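Local structure of DELTA1-pyrroline-2-carboxylate reductase (Thermococcus litoralis DSM 5473, 6T3E) at residues B[219-233]-B[242-256]. The protein catalyses the NAD(P)H-dependent reduction of Delta1-pyrroline-2-carboxylate to L-proline, a step linked to L-hydroxyproline metabolism. Numbering follows the deposited sequence.
With NAI (1,4-dihydronicotinamide adenine dinucleotide), chain F.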
loop_
_atom_site.group_PDB
_atom_site.type_symbol
_atom_site.label_atom_id
_atom_site.label_comp_id
_atom_site.label_asym_id
_atom_site.label_seq_id
_atom_site.Cartn_x
_atom_site.Cartn_y
_atom_site.Cartn_z
ATOM N N ILE B 219 11.203 -32.463 -10.710
ATOM C CA ILE B 219 10.688 -31.211 -10.161
ATOM C C ILE B 219 9.872 -30.524 -11.248
ATOM O O ILE B 219 10.345 -30.362 -12.375
ATOM C CB ILE B 219 11.816 -30.274 -9.690
ATOM C CG1 ILE B 219 12.573 -30.890 -8.517
ATOM C CG2 ILE B 219 11.252 -28.910 -9.299
ATOM C CD1 ILE B 219 13.813 -30.119 -8.140
ATOM N N LEU B 220 8.661 -30.105 -10.916
ATOM C CA LEU B 220 7.793 -29.454 -11.882
ATOM C C LEU B 220 7.614 -27.992 -11.510
ATOM O O LEU B 220 7.307 -27.669 -10.357
ATOM C CB LEU B 220 6.428 -30.141 -11.957
ATOM C CG LEU B 220 5.429 -29.507 -12.930
ATOM C CD1 LEU B 220 5.961 -29.582 -14.352
ATOM C CD2 LEU B 220 4.077 -30.175 -12.820
ATOM N N ILE B 221 7.780 -27.118 -12.496
ATOM C CA ILE B 221 7.610 -25.682 -12.330
ATOM C C ILE B 221 6.376 -25.285 -13.131
ATOM O O ILE B 221 6.318 -25.518 -14.344
ATOM C CB ILE B 221 8.848 -24.903 -12.810
ATOM C CG1 ILE B 221 10.045 -25.122 -11.883
ATOM C CG2 ILE B 221 8.533 -23.425 -12.960
ATOM C CD1 ILE B 221 11.382 -24.878 -12.568
ATOM N N VAL B 222 5.393 -24.693 -12.456
ATOM C CA VAL B 222 4.184 -24.181 -13.087
ATOM C C VAL B 222 4.130 -22.681 -12.805
ATOM O O VAL B 222 4.106 -22.267 -11.636
ATOM C CB VAL B 222 2.919 -24.897 -12.579
ATOM C CG1 VAL B 222 1.788 -24.700 -13.558
ATOM C CG2 VAL B 222 3.168 -26.396 -12.375
ATOM N N ALA B 223 4.130 -21.863 -13.885
ATOM C CA ALA B 223 4.144 -20.381 -13.855
ATOM C C ALA B 223 3.303 -19.876 -15.036
ATOM O O ALA B 223 3.789 -19.297 -16.024
ATOM C CB ALA B 223 5.564 -19.812 -13.920
ATOM N N THR B 224 2.003 -20.072 -14.911
ATOM C CA THR B 224 1.066 -19.889 -15.998
ATOM C C THR B 224 0.204 -18.650 -15.770
ATOM O O THR B 224 0.206 -18.042 -14.700
ATOM C CB THR B 224 0.274 -21.193 -16.133
ATOM O OG1 THR B 224 1.175 -22.234 -16.554
ATOM C CG2 THR B 224 -0.802 -21.126 -17.089
ATOM N N THR B 225 -0.460 -18.220 -16.841
ATOM C CA THR B 225 -1.501 -17.192 -16.806
ATOM C C THR B 225 -2.908 -17.792 -16.905
ATOM O O THR B 225 -3.902 -17.076 -16.729
ATOM C CB THR B 225 -1.230 -16.194 -17.952
ATOM O OG1 THR B 225 -0.098 -15.389 -17.616
ATOM C CG2 THR B 225 -2.400 -15.283 -18.290
ATOM N N ALA B 226 -3.000 -19.101 -17.129
ATOM C CA ALA B 226 -4.270 -19.782 -17.333
ATOM C C ALA B 226 -5.174 -19.674 -16.115
ATOM O O ALA B 226 -4.720 -19.707 -14.970
ATOM C CB ALA B 226 -4.022 -21.254 -17.671
ATOM N N ARG B 227 -6.480 -19.602 -16.378
ATOM C CA ARG B 227 -7.486 -19.522 -15.329
ATOM C C ARG B 227 -8.136 -20.866 -15.033
ATOM O O ARG B 227 -8.989 -20.951 -14.144
ATOM C CB ARG B 227 -8.556 -18.490 -15.710
ATOM C CG ARG B 227 -8.025 -17.062 -15.706
ATOM C CD ARG B 227 -8.983 -16.096 -16.365
ATOM N NE ARG B 227 -8.619 -14.693 -16.148
ATOM C CZ ARG B 227 -7.657 -14.043 -16.804
ATOM N NH1 ARG B 227 -6.936 -14.658 -17.738
ATOM N NH2 ARG B 227 -7.420 -12.767 -16.528
ATOM N N GLU B 228 -7.713 -21.920 -15.709
ATOM C CA GLU B 228 -8.264 -23.250 -15.529
ATOM C C GLU B 228 -7.115 -24.245 -15.519
ATOM O O GLU B 228 -6.049 -23.970 -16.078
ATOM C CB GLU B 228 -9.274 -23.585 -16.640
ATOM C CG GLU B 228 -10.642 -22.946 -16.417
ATOM C CD GLU B 228 -11.289 -22.464 -17.704
ATOM O OE1 GLU B 228 -11.728 -21.297 -17.755
ATOM O OE2 GLU B 228 -11.364 -23.255 -18.669
ATOM N N PRO B 229 -7.295 -25.393 -14.873
ATOM C CA PRO B 229 -6.167 -26.305 -14.648
ATOM C C PRO B 229 -5.458 -26.717 -15.931
ATOM O O PRO B 229 -6.084 -27.035 -16.943
ATOM C CB PRO B 229 -6.830 -27.506 -13.968
ATOM C CG PRO B 229 -7.985 -26.908 -13.249
ATOM C CD PRO B 229 -8.493 -25.805 -14.125
ATOM N N VAL B 230 -4.131 -26.702 -15.862
ATOM C CA VAL B 230 -3.276 -27.217 -16.919
ATOM C C VAL B 230 -2.596 -28.509 -16.499
ATOM O O VAL B 230 -2.240 -29.316 -17.372
ATOM C CB VAL B 230 -2.215 -26.174 -17.340
ATOM C CG1 VAL B 230 -1.584 -26.540 -18.672
ATOM C CG2 VAL B 230 -2.811 -24.783 -17.397
ATOM N N VAL B 231 -2.417 -28.740 -15.201
ATOM C CA VAL B 231 -1.743 -29.925 -14.688
ATOM C C VAL B 231 -2.791 -30.861 -14.117
ATOM O O VAL B 231 -3.493 -30.504 -13.163
ATOM C CB VAL B 231 -0.707 -29.560 -13.613
ATOM C CG1 VAL B 231 0.041 -30.803 -13.176
ATOM C CG2 VAL B 231 0.256 -28.513 -14.152
ATOM N N LYS B 232 -2.868 -32.070 -14.678
ATOM C CA LYS B 232 -3.752 -33.111 -14.178
ATOM C C LYS B 232 -2.995 -34.025 -13.222
ATOM O O LYS B 232 -1.902 -34.507 -13.536
ATOM C CB LYS B 232 -4.326 -33.931 -15.336
ATOM C CG LYS B 232 -5.260 -33.159 -16.262
ATOM C CD LYS B 232 -6.109 -34.103 -17.134
ATOM C CE LYS B 232 -7.223 -33.356 -17.876
ATOM N NZ LYS B 232 -6.713 -32.468 -18.967
ATOM N N GLY B 233 -3.618 -34.316 -12.080
ATOM C CA GLY B 233 -2.953 -35.133 -11.083
ATOM C C GLY B 233 -2.649 -36.534 -11.570
ATOM O O GLY B 233 -1.644 -37.125 -11.167
ATOM N N ILE B 242 6.580 -30.153 -6.763
ATOM C CA ILE B 242 5.896 -29.171 -7.600
ATOM C C ILE B 242 6.029 -27.797 -6.965
ATOM O O ILE B 242 5.733 -27.626 -5.777
ATOM C CB ILE B 242 4.404 -29.507 -7.793
ATOM C CG1 ILE B 242 4.198 -31.012 -7.953
ATOM C CG2 ILE B 242 3.838 -28.753 -8.987
ATOM C CD1 ILE B 242 4.793 -31.562 -9.214
ATOM N N ASN B 243 6.432 -26.818 -7.767
ATOM C CA ASN B 243 6.382 -25.411 -7.396
ATOM C C ASN B 243 5.364 -24.723 -8.296
ATOM O O ASN B 243 5.521 -24.711 -9.524
ATOM C CB ASN B 243 7.757 -24.752 -7.519
ATOM C CG ASN B 243 8.774 -25.341 -6.556
ATOM O OD1 ASN B 243 8.562 -25.355 -5.345
ATOM N ND2 ASN B 243 9.886 -25.817 -7.089
ATOM N N SER B 244 4.309 -24.188 -7.690
ATOM C CA SER B 244 3.232 -23.526 -8.413
ATOM C C SER B 244 3.128 -22.087 -7.924
ATOM O O SER B 244 2.859 -21.847 -6.741
ATOM C CB SER B 244 1.909 -24.273 -8.219
ATOM O OG SER B 244 0.839 -23.613 -8.870
ATOM N N VAL B 245 3.375 -21.133 -8.820
ATOM C CA VAL B 245 3.388 -19.726 -8.448
ATOM C C VAL B 245 2.336 -18.919 -9.189
ATOM O O VAL B 245 2.156 -17.724 -8.893
ATOM C CB VAL B 245 4.788 -19.106 -8.639
ATOM C CG1 VAL B 245 5.850 -20.068 -8.129
ATOM C CG2 VAL B 245 5.032 -18.764 -10.091
ATOM N N GLY B 246 1.607 -19.540 -10.112
ATOM C CA GLY B 246 0.620 -18.800 -10.868
ATOM C C GLY B 246 -0.475 -18.268 -9.969
ATOM O O GLY B 246 -0.781 -18.835 -8.915
ATOM N N TRP B 247 -1.029 -17.126 -10.372
ATOM C CA TRP B 247 -2.140 -16.511 -9.664
ATOM C C TRP B 247 -2.830 -15.544 -10.614
ATOM O O TRP B 247 -2.170 -14.670 -11.179
ATOM C CB TRP B 247 -1.653 -15.780 -8.407
ATOM C CG TRP B 247 -2.762 -15.087 -7.702
ATOM C CD1 TRP B 247 -3.574 -15.608 -6.735
ATOM C CD2 TRP B 247 -3.210 -13.748 -7.926
ATOM N NE1 TRP B 247 -4.498 -14.670 -6.333
ATOM C CE2 TRP B 247 -4.295 -13.519 -7.049
ATOM C CE3 TRP B 247 -2.799 -12.721 -8.780
ATOM C CZ2 TRP B 247 -4.973 -12.302 -6.999
ATOM C CZ3 TRP B 247 -3.469 -11.523 -8.735
ATOM C CH2 TRP B 247 -4.554 -11.321 -7.850
ATOM N N VAL B 248 -4.143 -15.714 -10.809
ATOM C CA VAL B 248 -4.941 -14.738 -11.553
ATOM C C VAL B 248 -6.247 -14.496 -10.798
ATOM O O VAL B 248 -7.313 -14.350 -11.403
ATOM C CB VAL B 248 -5.220 -15.171 -13.010
ATOM C CG1 VAL B 248 -5.567 -13.957 -13.885
ATOM C CG2 VAL B 248 -4.046 -15.936 -13.617
ATOM N N GLY B 249 -6.177 -14.440 -9.475
ATOM C CA GLY B 249 -7.346 -14.202 -8.653
ATOM C C GLY B 249 -7.759 -15.440 -7.877
ATOM O O GLY B 249 -7.156 -16.513 -7.971
ATOM N N ARG B 250 -8.804 -15.260 -7.076
ATOM C CA ARG B 250 -9.331 -16.371 -6.302
ATOM C C ARG B 250 -10.228 -17.303 -7.113
ATOM O O ARG B 250 -10.590 -18.373 -6.612
ATOM C CB ARG B 250 -10.124 -15.840 -5.115
ATOM C CG ARG B 250 -9.505 -14.672 -4.411
ATOM C CD ARG B 250 -10.530 -14.032 -3.477
ATOM N NE ARG B 250 -11.590 -14.969 -3.091
ATOM C CZ ARG B 250 -11.617 -15.691 -1.968
ATOM N NH1 ARG B 250 -10.628 -15.601 -1.078
ATOM N NH2 ARG B 250 -12.645 -16.511 -1.737
ATOM N N ASP B 251 -10.604 -16.940 -8.339
ATOM C CA ASP B 251 -11.409 -17.830 -9.167
ATOM C C ASP B 251 -10.580 -18.691 -10.098
ATOM O O ASP B 251 -11.146 -19.549 -10.783
ATOM C CB ASP B 251 -12.399 -17.050 -10.028
ATOM C CG ASP B 251 -13.289 -16.157 -9.219
ATOM O OD1 ASP B 251 -13.686 -15.099 -9.755
ATOM O OD2 ASP B 251 -13.586 -16.508 -8.053
ATOM N N ALA B 252 -9.275 -18.458 -10.174
ATOM C CA ALA B 252 -8.430 -19.098 -11.166
ATOM C C ALA B 252 -7.480 -20.095 -10.520
ATOM O O ALA B 252 -7.086 -19.945 -9.358
ATOM C CB ALA B 252 -7.629 -18.052 -11.948
ATOM N N ARG B 253 -7.096 -21.102 -11.302
ATOM C CA ARG B 253 -6.147 -22.108 -10.853
ATOM C C ARG B 253 -5.519 -22.765 -12.068
ATOM O O ARG B 253 -6.106 -22.772 -13.151
ATOM C CB ARG B 253 -6.807 -23.159 -9.964
ATOM C CG ARG B 253 -7.937 -23.886 -10.616
ATOM C CD ARG B 253 -8.348 -25.052 -9.774
ATOM N NE ARG B 253 -9.508 -25.721 -10.337
ATOM C CZ ARG B 253 -10.037 -26.827 -9.832
ATOM N NH1 ARG B 253 -9.499 -27.383 -8.751
ATOM N NH2 ARG B 253 -11.096 -27.377 -10.408
ATOM N N GLU B 254 -4.309 -23.304 -11.867
ATOM C CA GLU B 254 -3.563 -24.036 -12.883
ATOM C C GLU B 254 -3.363 -25.501 -12.510
ATOM O O GLU B 254 -2.844 -26.269 -13.325
ATOM C CB GLU B 254 -2.194 -23.363 -13.144
ATOM C CG GLU B 254 -1.208 -23.342 -11.938
ATOM C CD GLU B 254 -0.068 -22.282 -12.037
ATOM O OE1 GLU B 254 0.343 -21.893 -13.149
ATOM O OE2 GLU B 254 0.425 -21.832 -10.979
ATOM N N LEU B 255 -3.770 -25.911 -11.311
ATOM C CA LEU B 255 -3.683 -27.295 -10.863
ATOM C C LEU B 255 -5.088 -27.817 -10.617
ATOM O O LEU B 255 -5.888 -27.158 -9.948
ATOM C CB LEU B 255 -2.858 -27.409 -9.583
ATOM C CG LEU B 255 -1.722 -26.396 -9.473
ATOM C CD1 LEU B 255 -1.120 -26.402 -8.068
ATOM C CD2 LEU B 255 -0.675 -26.719 -10.516
ATOM N N ASP B 256 -5.384 -29.008 -11.123
ATOM C CA ASP B 256 -6.690 -29.581 -10.835
ATOM C C ASP B 256 -6.762 -30.025 -9.370
ATOM O O ASP B 256 -5.768 -30.047 -8.639
ATOM C CB ASP B 256 -7.005 -30.733 -11.793
ATOM C CG ASP B 256 -6.147 -31.962 -11.557
ATOM O OD1 ASP B 256 -5.076 -31.847 -10.920
ATOM O OD2 ASP B 256 -6.543 -33.053 -12.031
HETATM P PA NAI F . 4.034 -14.111 -18.296
HETATM O O1A NAI F . 2.824 -13.615 -19.045
HETATM O O2A NAI F . 5.263 -13.336 -18.730
HETATM O O5B NAI F . 4.257 -15.733 -18.458
HETATM C C5B NAI F . 3.068 -16.504 -18.333
HETATM C C4B NAI F . 3.207 -17.808 -19.235
HETATM O O4B NAI F . 2.232 -18.622 -19.002
HETATM C C3B NAI F . 3.088 -17.409 -20.724
HETATM O O3B NAI F . 4.216 -17.794 -21.369
HETATM C C2B NAI F . 1.832 -18.164 -21.207
HETATM O O2B NAI F . 1.946 -18.512 -22.675
HETATM C C1B NAI F . 1.829 -19.225 -20.451
HETATM N N9A NAI F . 0.536 -19.850 -20.383
HETATM C C8A NAI F . -0.584 -19.179 -20.100
HETATM N N7A NAI F . -1.588 -20.049 -20.119
HETATM C C5A NAI F . -1.088 -21.261 -20.412
HETATM C C6A NAI F . -1.707 -22.481 -20.548
HETATM N N6A NAI F . -3.092 -22.895 -20.434
HETATM N N1A NAI F . -0.992 -23.563 -20.848
HETATM C C2A NAI F . 0.350 -23.449 -21.004
HETATM N N3A NAI F . 0.960 -22.245 -20.867
HETATM C C4A NAI F . 0.220 -21.147 -20.573
HETATM O O3 NAI F . 3.707 -13.840 -16.686
HETATM P PN NAI F . 4.737 -14.286 -15.455
HETATM O O1N NAI F . 5.405 -12.996 -15.020
HETATM O O2N NAI F . 5.714 -15.333 -15.909
HETATM O O5D NAI F . 3.860 -14.896 -14.231
HETATM C C5D NAI F . 3.552 -16.240 -14.279
HETATM C C4D NAI F . 2.527 -16.544 -13.154
HETATM O O4D NAI F . 3.064 -16.407 -11.957
HETATM C C3D NAI F . 1.373 -15.533 -13.214
HETATM O O3D NAI F . 0.186 -16.195 -12.971
HETATM C C2D NAI F . 1.642 -14.563 -12.054
HETATM O O2D NAI F . 0.318 -13.919 -11.640
HETATM C C1D NAI F . 2.152 -15.351 -11.144
HETATM N N1N NAI F . 3.019 -14.594 -10.225
HETATM C C2N NAI F . 3.013 -14.865 -8.800
HETATM C C3N NAI F . 4.224 -14.434 -7.927
HETATM C C7N NAI F . 4.475 -15.294 -6.658
HETATM O O7N NAI F . 3.786 -16.230 -6.486
HETATM N N7N NAI F . 5.550 -14.936 -5.705
HETATM C C4N NAI F . 5.408 -13.724 -8.552
HETATM C C5N NAI F . 5.075 -13.037 -9.883
HETATM C C6N NAI F . 3.900 -13.557 -10.728
#
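Val222 and Glu254 meet close to the cofactor-binding turns, a worked example of how one buried carboxylate can tie together the loops that leave two parallel strands. Glu254 starts with its CB directed away from 219-233, but chi1 of 64° sets CG between the backbone N and the carbonyl carbon, and the extended chain then runs back to the strand ends. CG lies 3.7 Å from Val222 CG1 and CD 3.4 Å from the same methyl, the two side chains running in opposite directions; the two oxygens divide the work. OE1 accepts the amide of Thr224 (N to OE1, 3.0 Å), met nearly along the C-O axis; OE2 takes the Ser244 hydroxyl (OG to OE2, 2.8 Å) on the anti side but tilted out of the carboxylate plane, and weakly the amide of Gly246. Ser244 OG also hydrogen-bonds Lys319 NZ. Were Glu254 an alanine, the Thr224 amide would probably lose its acceptor, the Ser244 hydroxyl would keep only its bond to Lys319 of the two described, and a gap would open beside Val222. The turns hold one ribose of NADH: its O3D donates to Thr224 O and accepts from Trp247 N, while O2D donates to Trp247 O. Further along, Glu254 O receives two amides, Val231 N at 3.1 Å and Val230 N, the latter from 50° above the carbonyl plane. Asp256, N-cap of helix 257-262, receives Gly233 N at OD2 and bonds Thr259 OG1 through OD1. Strands 219-222 and 242-244, neighbours in the parallel Rossmann-type sheet, differ by 10° in direction; strand 153-157 flanks the first, helix 161-173 packs on Ile221 and Val245, and helix 278-286 lies against Arg253.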